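Local coordinates for glucose-resistance amylase regulator (Weissella paramesenteroides ATCC 33313, PDB 4RK6), which binds glucose and probably acts as a LacI-family DNA-binding repressor that regulates transcription, at residues E112-I117 / T147-S152. Sequence-based numbering, arbitrary orientation.
Sequences EMMNSI and TNFIKS
M114 and N115 of helix 110-123 meet N148, F149 and S152 of helix 144-155 where the axes of segments 112-117 and 147-152 run 45° apart in direction and approach to 9.0 Å, with S152 CA 5.5 Å from N115 CA. In this LacI-type, periplasmic-binding-protein-like fold, the two neighbouring helices pack side by side against the mixed sheet; M114 and F149 both also touch I194 of strand 192-195, and the M114 side chain lies about 9 Å from the bound glucose. M114 is selenomethionine. Its CG stands anti to the backbone N (chi1 -178°), which directs the chain at the other helix, where M114 CG lies 3.7 Å from F149 N. Bends at chi2 and chi3 then carry M114 SE alongside the root of the phenyl group, 4.0 Å from F149 CB. M114 SE lies 5.3 Å from the F149 ring centroid, an oblique Met-aromatic contact. Nearer the M114 backbone, M114 CB rests against N148 CB at 4.0 Å. On the flank away from the sheet, a single polar bond ties the helices: OG of the buried S152 donates to N115 OD1 at 2.7 Å, tilted 19° from the amide carbonyl plane.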
ATOM      1  N   GLU A 112       1.737  -4.221 -25.787  1.00 24.08           N
ATOM      2  CA  GLU A 112       2.233  -5.584 -25.613  1.00 24.24           C
ATOM      3  C   GLU A 112       1.602  -6.256 -24.402  1.00 26.50           C
ATOM      4  O   GLU A 112       1.236  -7.446 -24.472  1.00 25.96           O
ATOM      5  CB  GLU A 112       3.747  -5.582 -25.468  1.00 29.76           C
ATOM      6  CG  GLU A 112       4.404  -6.945 -25.571  1.00 48.38           C
ATOM      7  CD  GLU A 112       5.919  -6.862 -25.456  1.00133.20           C
ATOM      8  OE1 GLU A 112       6.494  -7.601 -24.632  1.00 83.90           O
ATOM      9  OE2 GLU A 112       6.542  -6.051 -26.179  1.00 71.06           O
HETATM   10  N   MSE A 113       1.496  -5.518 -23.289  1.00 24.55           N
HETATM   11  CA  MSE A 113       0.836  -6.067 -22.076  1.00 23.90           C
HETATM   12  C   MSE A 113      -0.550  -6.489 -22.411  1.00 25.29           C
HETATM   13  O   MSE A 113      -0.935  -7.649 -22.188  1.00 23.81           O
HETATM   14  CB  MSE A 113       0.751  -5.073 -20.923  1.00 25.18           C
HETATM   15  CG  MSE A 113       2.110  -4.819 -20.285  1.00 29.34           C
HETATM   16 SE   MSE A 113       1.847  -3.977 -18.527  1.00 26.38          SE
HETATM   17  CE  MSE A 113       1.428  -2.155 -19.182  1.00 25.14           C
HETATM   18  N   MSE A 114      -1.320  -5.571 -22.986  1.00 22.20           N
HETATM   19  CA  MSE A 114      -2.730  -5.850 -23.269  1.00 21.88           C
HETATM   20  C   MSE A 114      -2.898  -6.944 -24.277  1.00 23.23           C
HETATM   21  O   MSE A 114      -3.742  -7.829 -24.125  1.00 23.15           O
HETATM   22  CB  MSE A 114      -3.446  -4.613 -23.779  1.00 22.45           C
HETATM   23  CG  MSE A 114      -4.927  -4.864 -24.024  1.00 23.22           C
HETATM   24 SE   MSE A 114      -5.884  -5.176 -22.322  1.00 26.76          SE
HETATM   25  CE  MSE A 114      -5.570  -3.410 -21.566  1.00 25.03           C
ATOM     26  N   ASN A 115      -2.115  -6.887 -25.341  1.00 26.49           N
ATOM     27  CA  ASN A 115      -2.198  -7.893 -26.360  1.00 25.09           C
ATOM     28  C   ASN A 115      -1.820  -9.299 -25.852  1.00 22.33           C
ATOM     29  O   ASN A 115      -2.442 -10.273 -26.246  1.00 25.94           O
ATOM     30  CB  ASN A 115      -1.352  -7.492 -27.549  1.00 27.16           C
ATOM     31  CG  ASN A 115      -1.644  -8.326 -28.747  1.00 28.05           C
ATOM     32  OD1 ASN A 115      -2.764  -8.321 -29.260  1.00 29.66           O
ATOM     33  ND2 ASN A 115      -0.651  -9.095 -29.186  1.00 29.05           N
ATOM     34  N   SER A 116      -0.854  -9.396 -24.947  1.00 21.50           N
ATOM     35  CA  SER A 116      -0.500 -10.683 -24.351  0.50 23.02           C
ATOM     36  C   SER A 116      -1.686 -11.264 -23.576  1.00 24.10           C
ATOM     37  O   SER A 116      -1.909 -12.441 -23.577  1.00 22.84           O
ATOM     38  CB  SER A 116       0.743 -10.577 -23.457  0.50 27.35           C
ATOM     39  OG  SER A 116       0.468  -9.967 -22.202  0.50 27.30           O
ATOM     40  N   ILE A 117      -2.455 -10.417 -22.915  1.00 22.39           N
ATOM     41  CA  ILE A 117      -3.560 -10.918 -22.100  1.00 21.33           C
ATOM     42  C   ILE A 117      -4.695 -11.395 -22.996  1.00 23.62           C
ATOM     43  O   ILE A 117      -5.251 -12.444 -22.786  1.00 22.52           O
ATOM     44  CB  ILE A 117      -4.093  -9.841 -21.127  1.00 23.67           C
ATOM     45  CG1 ILE A 117      -2.991  -9.420 -20.144  1.00 20.46           C
ATOM     46  CG2 ILE A 117      -5.335 -10.352 -20.418  1.00 21.41           C
ATOM     47  CD1 ILE A 117      -3.336  -8.177 -19.346  1.00 25.37           C
ATOM     48  N   THR A 147      -8.309   1.758 -25.324  1.00 23.18           N
ATOM     49  CA  THR A 147      -7.959   1.761 -26.739  1.00 21.42           C
ATOM     50  C   THR A 147      -7.168   0.520 -27.155  1.00 24.69           C
ATOM     51  O   THR A 147      -7.476  -0.105 -28.167  1.00 24.38           O
ATOM     52  CB  THR A 147      -7.270   3.077 -27.107  1.00 30.82           C
ATOM     53  OG1 THR A 147      -8.268   4.099 -27.041  1.00 25.65           O
ATOM     54  CG2 THR A 147      -6.683   3.013 -28.489  1.00 30.70           C
ATOM     55  N   ASN A 148      -6.187   0.117 -26.346  1.00 23.61           N
ATOM     56  CA  ASN A 148      -5.415  -1.085 -26.677  1.00 21.65           C
ATOM     57  C   ASN A 148      -6.223  -2.373 -26.604  1.00 22.39           C
ATOM     58  O   ASN A 148      -6.019  -3.284 -27.402  1.00 25.62           O
ATOM     59  CB  ASN A 148      -4.178  -1.177 -25.790  1.00 21.64           C
ATOM     60  CG  ASN A 148      -3.121  -0.175 -26.159  1.00 26.58           C
ATOM     61  OD1 ASN A 148      -3.035   0.294 -27.310  1.00 28.09           O
ATOM     62  ND2 ASN A 148      -2.308   0.177 -25.197  1.00 29.74           N
ATOM     63  N   PHE A 149      -7.155  -2.438 -25.651  1.00 22.38           N
ATOM     64  CA  PHE A 149      -8.057  -3.587 -25.531  1.00 20.06           C
ATOM     65  C   PHE A 149      -8.884  -3.716 -26.782  1.00 24.22           C
ATOM     66  O   PHE A 149      -8.970  -4.780 -27.367  1.00 23.89           O
ATOM     67  CB  PHE A 149      -8.945  -3.413 -24.300  1.00 25.67           C
ATOM     68  CG  PHE A 149      -9.994  -4.483 -24.133  1.00 25.50           C
ATOM     69  CD1 PHE A 149      -9.638  -5.824 -24.040  1.00 25.06           C
ATOM     70  CD2 PHE A 149     -11.334  -4.149 -24.053  1.00 24.58           C
ATOM     71  CE1 PHE A 149     -10.601  -6.815 -23.878  1.00 22.43           C
ATOM     72  CE2 PHE A 149     -12.301  -5.129 -23.860  1.00 22.63           C
ATOM     73  CZ  PHE A 149     -11.939  -6.470 -23.804  1.00 23.29           C
ATOM     74  N   ILE A 150      -9.481  -2.607 -27.199  1.00 25.49           N
ATOM     75  CA  ILE A 150     -10.300  -2.622 -28.394  1.00 22.95           C
ATOM     76  C   ILE A 150      -9.483  -3.013 -29.639  1.00 24.58           C
ATOM     77  O   ILE A 150      -9.915  -3.873 -30.425  1.00 28.52           O
ATOM     78  CB  ILE A 150     -11.086  -1.307 -28.559  1.00 26.44           C
ATOM     79  CG1 ILE A 150     -12.137  -1.231 -27.448  1.00 26.21           C
ATOM     80  CG2 ILE A 150     -11.795  -1.295 -29.921  1.00 29.21           C
ATOM     81  CD1 ILE A 150     -12.647   0.153 -27.163  1.00 27.92           C
ATOM     82  N   LYS A 151      -8.301  -2.436 -29.785  1.00 27.25           N
ATOM     83  CA  LYS A 151      -7.407  -2.745 -30.914  1.00 25.15           C
ATOM     84  C   LYS A 151      -7.042  -4.224 -30.921  1.00 27.69           C
ATOM     85  O   LYS A 151      -7.130  -4.894 -31.945  1.00 27.80           O
ATOM     86  CB  LYS A 151      -6.140  -1.902 -30.833  1.00 28.31           C
ATOM     87  CG  LYS A 151      -5.126  -2.172 -31.955  1.00 32.65           C
ATOM     88  CD  LYS A 151      -3.868  -1.326 -31.813  1.00 44.11           C
ATOM     89  CE  LYS A 151      -3.002  -1.354 -33.072  1.00 78.69           C
ATOM     90  NZ  LYS A 151      -2.844  -2.706 -33.678  1.00 66.99           N
ATOM     91  N   SER A 152      -6.664  -4.751 -29.758  1.00 26.36           N
ATOM     92  CA  SER A 152      -6.260  -6.147 -29.675  1.00 23.95           C
ATOM     93  C   SER A 152      -7.424  -7.099 -30.002  1.00 22.41           C
ATOM     94  O   SER A 152      -7.253  -8.084 -30.723  1.00 26.63           O
ATOM     95  CB  SER A 152      -5.668  -6.467 -28.292  1.00 27.77           C
ATOM     96  OG  SER A 152      -5.261  -7.824 -28.247  1.00 27.31           O
TER